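Local coordinates for phosphodiesterase (Salpingoeca rosetta, PDB 7D7P), which belongs to the cyclic nucleotide phosphodiesterase family of the HD superfamily, all-helical proteins built around a metal site, here holding zinc and magnesium ions, at residues K103-V115 with S270-F282. Residues are numbered along the deposited sequence; the frame is centred on the assembly and turned at random.
With ZN (zinc ion), chain G.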
ATOM      1  N   LYS A 103     -17.161  16.139 -25.909  1.00 27.41           N
ATOM      2  CA  LYS A 103     -17.764  16.545 -24.640  1.00 25.64           C
ATOM      3  C   LYS A 103     -17.915  15.347 -23.697  1.00 28.05           C
ATOM      4  O   LYS A 103     -19.008  14.983 -23.264  1.00 31.73           O
ATOM      5  CB  LYS A 103     -19.104  17.225 -24.892  1.00 31.86           C
ATOM      6  N   ASN A 104     -16.779  14.733 -23.381  1.00 27.59           N
ATOM      7  CA  ASN A 104     -16.748  13.634 -22.432  1.00 18.83           C
ATOM      8  C   ASN A 104     -16.701  14.172 -21.004  1.00 21.87           C
ATOM      9  O   ASN A 104     -16.299  15.316 -20.773  1.00 15.73           O
ATOM     10  CB  ASN A 104     -15.537  12.741 -22.695  1.00 22.64           C
ATOM     11  CG  ASN A 104     -15.538  12.150 -24.091  1.00 23.60           C
ATOM     12  OD1 ASN A 104     -16.519  11.546 -24.525  1.00 21.76           O
ATOM     13  ND2 ASN A 104     -14.432  12.328 -24.806  1.00 19.20           N
ATOM     14  N   PRO A 105     -17.121  13.364 -20.025  1.00 18.24           N
ATOM     15  CA  PRO A 105     -17.016  13.812 -18.624  1.00 18.32           C
ATOM     16  C   PRO A 105     -15.586  14.053 -18.170  1.00 18.76           C
ATOM     17  O   PRO A 105     -15.328  15.028 -17.457  1.00 17.35           O
ATOM     18  CB  PRO A 105     -17.675  12.665 -17.841  1.00 20.65           C
ATOM     19  CG  PRO A 105     -18.569  11.990 -18.827  1.00 24.65           C
ATOM     20  CD  PRO A 105     -17.874  12.103 -20.152  1.00 22.46           C
ATOM     21  N   PHE A 106     -14.646  13.193 -18.562  1.00 17.75           N
ATOM     22  CA  PHE A 106     -13.249  13.328 -18.158  1.00 19.60           C
ATOM     23  C   PHE A 106     -12.345  13.701 -19.319  1.00 19.12           C
ATOM     24  O   PHE A 106     -11.639  14.712 -19.258  1.00 17.30           O
ATOM     25  CB  PHE A 106     -12.757  12.030 -17.499  1.00 14.66           C
ATOM     26  CG  PHE A 106     -11.354  12.120 -16.953  1.00 18.52           C
ATOM     27  CD1 PHE A 106     -10.254  11.926 -17.781  1.00 16.67           C
ATOM     28  CD2 PHE A 106     -11.135  12.393 -15.614  1.00 12.80           C
ATOM     29  CE1 PHE A 106      -8.970  12.012 -17.286  1.00 18.40           C
ATOM     30  CE2 PHE A 106      -9.850  12.476 -15.110  1.00 20.77           C
ATOM     31  CZ  PHE A 106      -8.766  12.287 -15.948  1.00 25.19           C
ATOM     32  N   HIS A 107     -12.320  12.897 -20.386  1.00 16.53           N
ATOM     33  CA  HIS A 107     -11.372  13.100 -21.482  1.00 20.61           C
ATOM     34  C   HIS A 107     -11.912  14.191 -22.401  1.00 18.47           C
ATOM     35  O   HIS A 107     -12.418  13.941 -23.498  1.00 16.43           O
ATOM     36  CB  HIS A 107     -11.123  11.796 -22.233  1.00 17.15           C
ATOM     37  CG  HIS A 107     -10.351  10.783 -21.443  1.00 14.43           C
ATOM     38  ND1 HIS A 107     -10.960   9.781 -20.718  1.00 18.82           N
ATOM     39  CD2 HIS A 107      -9.019  10.622 -21.261  1.00 17.96           C
ATOM     40  CE1 HIS A 107     -10.036   9.044 -20.127  1.00 15.43           C
ATOM     41  NE2 HIS A 107      -8.850   9.534 -20.439  1.00 17.12           N
ATOM     42  N   ASN A 108     -11.788  15.433 -21.934  1.00 18.91           N
ATOM     43  CA  ASN A 108     -12.343  16.582 -22.637  1.00 16.78           C
ATOM     44  C   ASN A 108     -11.300  17.686 -22.780  1.00 20.51           C
ATOM     45  O   ASN A 108     -10.130  17.498 -22.429  1.00 14.73           O
ATOM     46  CB  ASN A 108     -13.585  17.105 -21.905  1.00 19.09           C
ATOM     47  CG  ASN A 108     -13.349  17.304 -20.413  1.00 19.52           C
ATOM     48  OD1 ASN A 108     -12.336  17.871 -20.003  1.00 18.75           O
ATOM     49  ND2 ASN A 108     -14.288  16.836 -19.594  1.00 12.93           N
ATOM     50  N   TRP A 109     -11.725  18.848 -23.286  1.00 18.57           N
ATOM     51  CA  TRP A 109     -10.794  19.953 -23.504  1.00 15.78           C
ATOM     52  C   TRP A 109     -10.189  20.450 -22.199  1.00 13.87           C
ATOM     53  O   TRP A 109      -9.041  20.905 -22.182  1.00 14.47           O
ATOM     54  CB  TRP A 109     -11.508  21.091 -24.233  1.00 17.17           C
ATOM     55  CG  TRP A 109     -10.832  22.440 -24.154  1.00 25.16           C
ATOM     56  CD1 TRP A 109     -11.281  23.542 -23.484  1.00 25.87           C
ATOM     57  CD2 TRP A 109      -9.616  22.837 -24.804  1.00 22.74           C
ATOM     58  NE1 TRP A 109     -10.418  24.593 -23.665  1.00 20.22           N
ATOM     59  CE2 TRP A 109      -9.387  24.188 -24.472  1.00 23.72           C
ATOM     60  CE3 TRP A 109      -8.700  22.182 -25.633  1.00 20.76           C
ATOM     61  CZ2 TRP A 109      -8.277  24.893 -24.931  1.00 22.29           C
ATOM     62  CZ3 TRP A 109      -7.597  22.884 -26.088  1.00 23.83           C
ATOM     63  CH2 TRP A 109      -7.395  24.226 -25.737  1.00 24.96           C
ATOM     64  N   ARG A 110     -10.940  20.375 -21.099  1.00 17.32           N
ATOM     65  CA  ARG A 110     -10.400  20.834 -19.825  1.00 23.22           C
ATOM     66  C   ARG A 110      -9.343  19.877 -19.286  1.00 14.55           C
ATOM     67  O   ARG A 110      -8.403  20.314 -18.613  1.00 14.19           O
ATOM     68  CB  ARG A 110     -11.532  21.033 -18.821  1.00 15.24           C
ATOM     69  CG  ARG A 110     -12.239  22.366 -19.008  1.00 13.83           C
ATOM     70  CD  ARG A 110     -13.490  22.496 -18.157  1.00 19.21           C
ATOM     71  NE  ARG A 110     -13.967  23.877 -18.129  1.00 30.23           N
ATOM     72  CZ  ARG A 110     -14.653  24.455 -19.110  1.00 29.48           C
ATOM     73  NH1 ARG A 110     -14.954  23.773 -20.208  1.00 22.79           N
ATOM     74  NH2 ARG A 110     -15.041  25.718 -18.995  1.00 26.54           N
ATOM     75  N   HIS A 111      -9.467  18.579 -19.577  1.00 15.81           N
ATOM     76  CA  HIS A 111      -8.402  17.643 -19.227  1.00 14.78           C
ATOM     77  C   HIS A 111      -7.122  17.961 -19.993  1.00 13.31           C
ATOM     78  O   HIS A 111      -6.020  17.880 -19.438  1.00 15.78           O
ATOM     79  CB  HIS A 111      -8.848  16.207 -19.507  1.00 15.37           C
ATOM     80  CG  HIS A 111      -7.750  15.196 -19.382  1.00 14.79           C
ATOM     81  ND1 HIS A 111      -7.027  15.021 -18.223  1.00 16.79           N
ATOM     82  CD2 HIS A 111      -7.253  14.304 -20.272  1.00 17.24           C
ATOM     83  CE1 HIS A 111      -6.132  14.066 -18.402  1.00 14.68           C
ATOM     84  NE2 HIS A 111      -6.246  13.615 -19.637  1.00 16.13           N
ATOM     85  N   ALA A 112      -7.251  18.325 -21.271  1.00 10.93           N
ATOM     86  CA  ALA A 112      -6.079  18.692 -22.060  1.00 17.85           C
ATOM     87  C   ALA A 112      -5.372  19.907 -21.471  1.00 12.36           C
ATOM     88  O   ALA A 112      -4.139  19.934 -21.384  1.00 13.97           O
ATOM     89  CB  ALA A 112      -6.484  18.960 -23.509  1.00 11.92           C
ATOM     90  N   VAL A 113      -6.136  20.925 -21.062  1.00 13.99           N
ATOM     91  CA  VAL A 113      -5.527  22.116 -20.473  1.00 17.73           C
ATOM     92  C   VAL A 113      -4.870  21.775 -19.140  1.00 13.30           C
ATOM     93  O   VAL A 113      -3.805  22.306 -18.804  1.00 17.30           O
ATOM     94  CB  VAL A 113      -6.576  23.233 -20.322  1.00 18.65           C
ATOM     95  CG1 VAL A 113      -5.952  24.477 -19.695  1.00 15.61           C
ATOM     96  CG2 VAL A 113      -7.192  23.562 -21.672  1.00 12.14           C
ATOM     97  N   MET A 114      -5.495  20.882 -18.366  1.00 21.41           N
ATOM     98  CA  MET A 114      -4.898  20.428 -17.112  1.00 18.03           C
ATOM     99  C   MET A 114      -3.542  19.771 -17.347  1.00 16.26           C
ATOM    100  O   MET A 114      -2.597  19.986 -16.579  1.00 14.13           O
ATOM    101  CB  MET A 114      -5.841  19.451 -16.407  1.00 19.52           C
ATOM    102  CG  MET A 114      -7.018  20.110 -15.709  1.00 22.43           C
ATOM    103  SD  MET A 114      -6.524  20.899 -14.169  1.00 23.47           S
ATOM    104  CE  MET A 114      -6.679  19.540 -13.008  1.00 23.65           C
ATOM    105  N   VAL A 115      -3.428  18.958 -18.398  1.00 11.72           N
ATOM    106  CA  VAL A 115      -2.163  18.288 -18.671  1.00 13.35           C
ATOM    107  C   VAL A 115      -1.143  19.278 -19.219  1.00 13.80           C
ATOM    108  O   VAL A 115       0.055  19.187 -18.920  1.00 16.62           O
ATOM    109  CB  VAL A 115      -2.390  17.099 -19.625  1.00 13.97           C
ATOM    110  CG1 VAL A 115      -1.065  16.465 -20.036  1.00 15.99           C
ATOM    111  CG2 VAL A 115      -3.282  16.070 -18.957  1.00 13.12           C
ATOM    112  N   SER A 270     -10.482  18.710  -6.106  1.00 19.25           N
ATOM    113  CA  SER A 270     -10.162  18.458  -7.508  1.00 22.59           C
ATOM    114  C   SER A 270     -10.018  16.965  -7.775  1.00 23.21           C
ATOM    115  O   SER A 270     -10.481  16.465  -8.809  1.00 22.31           O
ATOM    116  CB  SER A 270      -8.886  19.211  -7.893  1.00 22.19           C
ATOM    117  OG  SER A 270      -8.378  18.761  -9.138  1.00 30.28           O
ATOM    118  N   ASN A 271      -9.384  16.237  -6.848  1.00 23.34           N
ATOM    119  CA  ASN A 271      -9.245  14.791  -6.988  1.00 25.20           C
ATOM    120  C   ASN A 271     -10.608  14.114  -7.111  1.00 27.20           C
ATOM    121  O   ASN A 271     -10.798  13.236  -7.961  1.00 20.32           O
ATOM    122  CB  ASN A 271      -8.468  14.229  -5.794  1.00 25.66           C
ATOM    123  CG  ASN A 271      -7.986  12.795  -6.012  1.00 31.12           C
ATOM    124  OD1 ASN A 271      -7.311  12.222  -5.151  1.00 29.28           O
ATOM    125  ND2 ASN A 271      -8.327  12.214  -7.154  1.00 24.36           N
ATOM    126  N   LYS A 272     -11.571  14.523  -6.283  1.00 18.31           N
ATOM    127  CA  LYS A 272     -12.857  13.835  -6.241  1.00 23.60           C
ATOM    128  C   LYS A 272     -13.710  14.143  -7.467  1.00 24.83           C
ATOM    129  O   LYS A 272     -14.364  13.246  -8.010  1.00 24.93           O
ATOM    130  CB  LYS A 272     -13.607  14.209  -4.962  1.00 24.82           C
ATOM    131  CG  LYS A 272     -14.840  13.362  -4.706  1.00 35.21           C
ATOM    132  CD  LYS A 272     -15.643  13.895  -3.531  1.00 39.58           C
ATOM    133  CE  LYS A 272     -16.668  12.876  -3.068  1.00 39.38           C
ATOM    134  NZ  LYS A 272     -17.440  12.321  -4.215  1.00 54.83           N
ATOM    135  N   ARG A 273     -13.730  15.403  -7.910  1.00 15.91           N
ATOM    136  CA  ARG A 273     -14.580  15.770  -9.040  1.00 25.84           C
ATOM    137  C   ARG A 273     -14.120  15.099 -10.329  1.00 23.27           C
ATOM    138  O   ARG A 273     -14.944  14.623 -11.117  1.00 20.29           O
ATOM    139  CB  ARG A 273     -14.607  17.289  -9.214  1.00 27.24           C
ATOM    140  CG  ARG A 273     -15.329  18.030  -8.101  1.00 29.32           C
ATOM    141  CD  ARG A 273     -15.132  19.533  -8.221  1.00 32.21           C
ATOM    142  NE  ARG A 273     -15.883  20.102  -9.336  1.00 39.58           N
ATOM    143  CZ  ARG A 273     -15.769  21.361  -9.749  1.00 48.92           C
ATOM    144  NH1 ARG A 273     -14.927  22.190  -9.144  1.00 40.07           N
ATOM    145  NH2 ARG A 273     -16.495  21.793 -10.772  1.00 35.85           N
ATOM    146  N   TRP A 274     -12.807  15.057 -10.564  1.00 24.56           N
ATOM    147  CA  TRP A 274     -12.301  14.434 -11.782  1.00 19.68           C
ATOM    148  C   TRP A 274     -12.430  12.917 -11.723  1.00 18.17           C
ATOM    149  O   TRP A 274     -12.740  12.277 -12.734  1.00 17.57           O
ATOM    150  CB  TRP A 274     -10.848  14.842 -12.016  1.00 20.19           C
ATOM    151  CG  TRP A 274     -10.689  16.230 -12.553  1.00 22.18           C
ATOM    152  CD1 TRP A 274     -10.391  17.355 -11.839  1.00 19.51           C
ATOM    153  CD2 TRP A 274     -10.816  16.642 -13.919  1.00 18.77           C
ATOM    154  NE1 TRP A 274     -10.323  18.443 -12.677  1.00 22.85           N
ATOM    155  CE2 TRP A 274     -10.581  18.033 -13.959  1.00 19.12           C
ATOM    156  CE3 TRP A 274     -11.106  15.973 -15.112  1.00 19.97           C
ATOM    157  CZ2 TRP A 274     -10.625  18.765 -15.144  1.00 18.13           C
ATOM    158  CZ3 TRP A 274     -11.151  16.704 -16.291  1.00 18.88           C
ATOM    159  CH2 TRP A 274     -10.913  18.084 -16.297  1.00 19.12           C
ATOM    160  N   SER A 275     -12.198  12.324 -10.548  1.00 11.92           N
ATOM    161  CA  SER A 275     -12.340  10.876 -10.412  1.00 24.37           C
ATOM    162  C   SER A 275     -13.785  10.442 -10.618  1.00 15.88           C
ATOM    163  O   SER A 275     -14.045   9.390 -11.214  1.00 21.40           O
ATOM    164  CB  SER A 275     -11.834  10.419  -9.045  1.00 25.35           C
ATOM    165  OG  SER A 275     -10.420  10.465  -8.985  1.00 38.07           O
ATOM    166  N   ALA A 276     -14.741  11.234 -10.125  1.00 17.03           N
ATOM    167  CA  ALA A 276     -16.147  10.926 -10.358  1.00 20.28           C
ATOM    168  C   ALA A 276     -16.504  11.038 -11.833  1.00 26.79           C
ATOM    169  O   ALA A 276     -17.390  10.320 -12.312  1.00 18.71           O
ATOM    170  CB  ALA A 276     -17.037  11.847  -9.524  1.00 16.44           C
ATOM    171  N   ARG A 277     -15.829  11.929 -12.564  1.00 11.23           N
ATOM    172  CA  ARG A 277     -16.061  12.044 -14.000  1.00 21.49           C
ATOM    173  C   ARG A 277     -15.493  10.847 -14.751  1.00 15.51           C
ATOM    174  O   ARG A 277     -16.097  10.375 -15.719  1.00 15.99           O
ATOM    175  CB  ARG A 277     -15.457  13.350 -14.520  1.00 18.09           C
ATOM    176  CG  ARG A 277     -16.236  14.575 -14.080  1.00 19.83           C
ATOM    177  CD  ARG A 277     -15.485  15.867 -14.342  1.00 21.92           C
ATOM    178  NE  ARG A 277     -16.356  17.025 -14.167  1.00 21.78           N
ATOM    179  CZ  ARG A 277     -16.991  17.637 -15.161  1.00 26.00           C
ATOM    180  NH1 ARG A 277     -16.848  17.200 -16.405  1.00 16.69           N
ATOM    181  NH2 ARG A 277     -17.767  18.684 -14.914  1.00 26.26           N
ATOM    182  N   LEU A 278     -14.334  10.340 -14.319  1.00 11.91           N
ATOM    183  CA  LEU A 278     -13.773   9.148 -14.948  1.00 15.52           C
ATOM    184  C   LEU A 278     -14.643   7.925 -14.683  1.00 19.42           C
ATOM    185  O   LEU A 278     -14.831   7.084 -15.571  1.00 14.81           O
ATOM    186  CB  LEU A 278     -12.348   8.910 -14.449  1.00 20.03           C
ATOM    187  CG  LEU A 278     -11.587   7.768 -15.130  1.00 20.34           C
ATOM    188  CD1 LEU A 278     -11.308   8.106 -16.591  1.00 13.53           C
ATOM    189  CD2 LEU A 278     -10.294   7.441 -14.388  1.00 19.87           C
ATOM    190  N   GLN A 279     -15.176   7.808 -13.464  1.00 18.49           N
ATOM    191  CA  GLN A 279     -16.077   6.705 -13.147  1.00 18.77           C
ATOM    192  C   GLN A 279     -17.302   6.717 -14.054  1.00 15.03           C
ATOM    193  O   GLN A 279     -17.785   5.658 -14.469  1.00 21.80           O
ATOM    194  CB  GLN A 279     -16.496   6.779 -11.676  1.00 17.78           C
ATOM    195  CG  GLN A 279     -17.302   5.581 -11.188  1.00 21.77           C
ATOM    196  CD  GLN A 279     -17.891   5.796  -9.803  1.00 25.03           C
ATOM    197  OE1 GLN A 279     -18.450   6.851  -9.512  1.00 26.60           O
ATOM    198  NE2 GLN A 279     -17.756   4.796  -8.941  1.00 19.10           N
ATOM    199  N   LYS A 280     -17.810   7.908 -14.381  1.00 18.89           N
ATOM    200  CA  LYS A 280     -18.955   8.004 -15.281  1.00 18.73           C
ATOM    201  C   LYS A 280     -18.619   7.459 -16.664  1.00 21.72           C
ATOM    202  O   LYS A 280     -19.452   6.798 -17.297  1.00 20.17           O
ATOM    203  CB  LYS A 280     -19.431   9.454 -15.374  1.00 25.25           C
ATOM    204  CG  LYS A 280     -20.794   9.612 -16.028  1.00 33.54           C
ATOM    205  CD  LYS A 280     -21.188  11.075 -16.137  1.00 52.18           C
ATOM    206  CE  LYS A 280     -22.588  11.313 -15.590  1.00 57.95           C
ATOM    207  NZ  LYS A 280     -23.105  12.656 -15.972  1.00 49.08           N
ATOM    208  N   GLU A 281     -17.404   7.726 -17.151  1.00 17.26           N
ATOM    209  CA  GLU A 281     -16.975   7.141 -18.415  1.00 18.18           C
ATOM    210  C   GLU A 281     -16.864   5.624 -18.308  1.00 18.59           C
ATOM    211  O   GLU A 281     -17.279   4.899 -19.221  1.00 16.78           O
ATOM    212  CB  GLU A 281     -15.643   7.746 -18.852  1.00 19.96           C
ATOM    213  CG  GLU A 281     -15.718   9.223 -19.181  1.00 18.20           C
ATOM    214  CD  GLU A 281     -14.467   9.735 -19.864  1.00 21.50           C
ATOM    215  OE1 GLU A 281     -13.546   8.927 -20.115  1.00 18.98           O
ATOM    216  OE2 GLU A 281     -14.410  10.948 -20.152  1.00 19.43           O
ATOM    217  N   PHE A 282     -16.307   5.129 -17.200  1.00 16.37           N
ATOM    218  CA  PHE A 282     -16.219   3.687 -16.998  1.00 17.99           C
ATOM    219  C   PHE A 282     -17.601   3.044 -17.022  1.00 19.27           C
ATOM    220  O   PHE A 282     -17.794   1.995 -17.647  1.00 18.65           O
ATOM    221  CB  PHE A 282     -15.512   3.378 -15.676  1.00 24.43           C
ATOM    222  CG  PHE A 282     -14.030   3.656 -15.688  1.00 22.20           C
ATOM    223  CD1 PHE A 282     -13.387   4.047 -16.851  1.00 22.66           C
ATOM    224  CD2 PHE A 282     -13.281   3.516 -14.531  1.00 24.16           C
ATOM    225  CE1 PHE A 282     -12.029   4.301 -16.858  1.00 27.18           C
ATOM    226  CE2 PHE A 282     -11.921   3.766 -14.533  1.00 27.65           C
ATOM    227  CZ  PHE A 282     -11.294   4.159 -15.699  1.00 25.04           C
TER
HETATM  228 ZN    ZN G 806      -5.061  12.074 -20.775  1.00 22.94          ZN
HETATM  229  O   HOH W   1      -6.245  10.426 -19.538  1.00 18.64           O
HETATM  230  O   HOH W   2      -4.004  10.073 -21.816  1.00 18.11           O
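E281, on helix 268-291, grips the loop leading into helix 109-126 with both carboxylate oxygens, a worked example of how a carboxylate behind the metal site can hold a second-shell histidine in the all-helical HD-type phosphodiesterase fold. Its OE1 offers the syn lone pair to H107 ND1 at 2.8 Å, OE1 lying in the imidazole plane although ring and carboxylate planes are turned 36° apart. OE2 takes two backbone donors from the same face of its plane, F106 N at 2.8 Å and H107 N at 2.9 Å. With ND1 thus engaged, H107 NE2 faces a zinc-bound water. The zinc itself is bound by H111 NE2, H146, D147 and D260. One helical turn before E281, the extended R277 sends NH1 to a lone pair of P105 O, 2.9 Å away and within the guanidinium plane. N108 N-caps helix 109-126, its OD1 accepting from H111 N. Packing centres on F106, whose CG stands anti to the backbone N (chi1 -175°), bringing the ring to W274 and L278. The indole meets the phenyl face edge-on in a T-shaped pair, planes at 83°, while L278 CD1 makes a CH-pi contact over the opposite face. The F106 rim touches both imidazoles, CD1 over the centre of the H107 ring and CE1 over that of H111. M114, bent at chi2 and chi3, sets CE 3.8 Å from W274 NE1, which donates to D57 OD1.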